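Local atomic coordinates of protein BIM1 (Saccharomyces cerevisiae, PDB entry 4E61), a protein that binds microtubules, including their plus ends, and takes part in the cell cycle and mitosis of budding yeast. Residues I51-L54 with V55-Q59. Sequence-based numbering, arbitrary orientation.
Sequences IEIL and VHTTQ
Two successive turns of the long helix 2-63, in the EB1-like C-terminal motif of BIM1, meet where I51, E52, I53 and L54 touch the residues four positions on, largely through their carbonyl oxygens. Backbone N-H groups of V55, H56, T57 and T58 bond in turn to the carbonyl oxygens of I51, E52, I53 and L54, the regular ladder of an alpha-helix. At I53 O a second donor joins: T57 OG1, 3.0 Å away, approaches from above the carbonyl plane, while T57 N, at 2.9 Å, lies nearly in line with the C=O bond. The threonine hydroxyl is folded back beside its own backbone N (chi1 -71°), so that T57 holds I53 O with both its hydroxyl and its backbone N-H.

In EB1-type domains a dimeric coiled coil runs into a four-helix bundle, formed by the long helix and the shorter helix, here 84-101, of each subunit. V55 and T58 touch V92 and V89 of helix 84-101 of the same chain, while L54, V55 and T58 pack on F88, and I51 on L96, of the second subunit. On the side turned to these helices L54 CD1 lies 3.9 Å from T58 CG2, and I51 CG2 meets V55 CG2 at 4.2 Å.

The extended E52 side chain runs past the imidazole of H56, its CG 3.6 Å from H56 CD2. Carboxylate and ring planes are turned 61° apart, and E52 OE2 stops 4.1 Å from H56 NE2. The ring's other nitrogen, H56 ND1, makes a weak 3.4 Å hydrogen bond to Q59 OE1; Q59 NE2 in turn donates a hydrogen bond to E93 OE2 of helix 84-101.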
# COMPACT_ATOMS: atom_id res chain seq x y z
N ILE A 51 18.91 -3.28 -1.96
CA ILE A 51 19.51 -4.24 -1.06
C ILE A 51 19.89 -5.51 -1.85
O ILE A 51 20.97 -6.04 -1.62
CB ILE A 51 18.71 -4.51 0.23
CG1 ILE A 51 18.69 -3.26 1.12
CG2 ILE A 51 19.29 -5.68 1.03
CD1 ILE A 51 17.67 -3.31 2.32
N GLU A 52 19.02 -5.93 -2.81
CA GLU A 52 19.28 -7.11 -3.66
C GLU A 52 20.59 -6.95 -4.47
O GLU A 52 21.45 -7.83 -4.43
CB GLU A 52 18.09 -7.43 -4.58
CG GLU A 52 18.15 -8.89 -5.03
CD GLU A 52 17.14 -9.40 -6.05
OE1 GLU A 52 17.20 -8.90 -7.20
OE2 GLU A 52 16.52 -10.46 -5.79
N ILE A 53 20.74 -5.78 -5.14
CA ILE A 53 21.93 -5.41 -5.92
C ILE A 53 23.19 -5.48 -5.04
O ILE A 53 24.15 -6.14 -5.42
CB ILE A 53 21.72 -4.01 -6.58
CG1 ILE A 53 20.69 -4.10 -7.74
CG2 ILE A 53 23.05 -3.42 -7.05
CD1 ILE A 53 19.90 -2.80 -8.10
N LEU A 54 23.15 -4.85 -3.86
CA LEU A 54 24.23 -4.84 -2.89
C LEU A 54 24.61 -6.26 -2.43
O LEU A 54 25.79 -6.59 -2.40
CB LEU A 54 23.86 -3.94 -1.69
CG LEU A 54 24.83 -3.91 -0.50
CD1 LEU A 54 26.17 -3.25 -0.84
CD2 LEU A 54 24.20 -3.28 0.70
N VAL A 55 23.61 -7.10 -2.12
CA VAL A 55 23.81 -8.48 -1.67
C VAL A 55 24.49 -9.31 -2.75
O VAL A 55 25.49 -9.97 -2.44
CB VAL A 55 22.50 -9.12 -1.16
CG1 VAL A 55 22.54 -10.65 -1.18
CG2 VAL A 55 22.19 -8.61 0.24
N HIS A 56 23.99 -9.23 -4.01
CA HIS A 56 24.59 -9.98 -5.11
C HIS A 56 25.99 -9.51 -5.52
O HIS A 56 26.88 -10.34 -5.70
CB HIS A 56 23.61 -10.16 -6.27
CG HIS A 56 22.43 -10.98 -5.87
ND1 HIS A 56 22.57 -12.24 -5.31
CD2 HIS A 56 21.11 -10.67 -5.91
CE1 HIS A 56 21.35 -12.66 -5.03
NE2 HIS A 56 20.44 -11.74 -5.38
N THR A 57 26.20 -8.18 -5.58
CA THR A 57 27.48 -7.56 -5.88
C THR A 57 28.55 -8.01 -4.87
O THR A 57 29.63 -8.43 -5.28
CB THR A 57 27.28 -6.04 -5.96
OG1 THR A 57 26.56 -5.76 -7.15
CG2 THR A 57 28.59 -5.27 -5.93
N THR A 58 28.26 -7.94 -3.55
CA THR A 58 29.26 -8.37 -2.57
C THR A 58 29.45 -9.86 -2.51
O THR A 58 30.51 -10.30 -2.11
CB THR A 58 29.25 -7.62 -1.22
OG1 THR A 58 28.72 -8.43 -0.17
CG2 THR A 58 28.67 -6.23 -1.29
N GLN A 59 28.45 -10.64 -2.95
CA GLN A 59 28.57 -12.10 -3.04
C GLN A 59 29.53 -12.46 -4.18
O GLN A 59 30.29 -13.43 -4.04
CB GLN A 59 27.21 -12.74 -3.30
CG GLN A 59 26.77 -13.63 -2.16
CD GLN A 59 25.31 -13.95 -2.23
OE1 GLN A 59 24.70 -14.00 -3.31
NE2 GLN A 59 24.73 -14.18 -1.07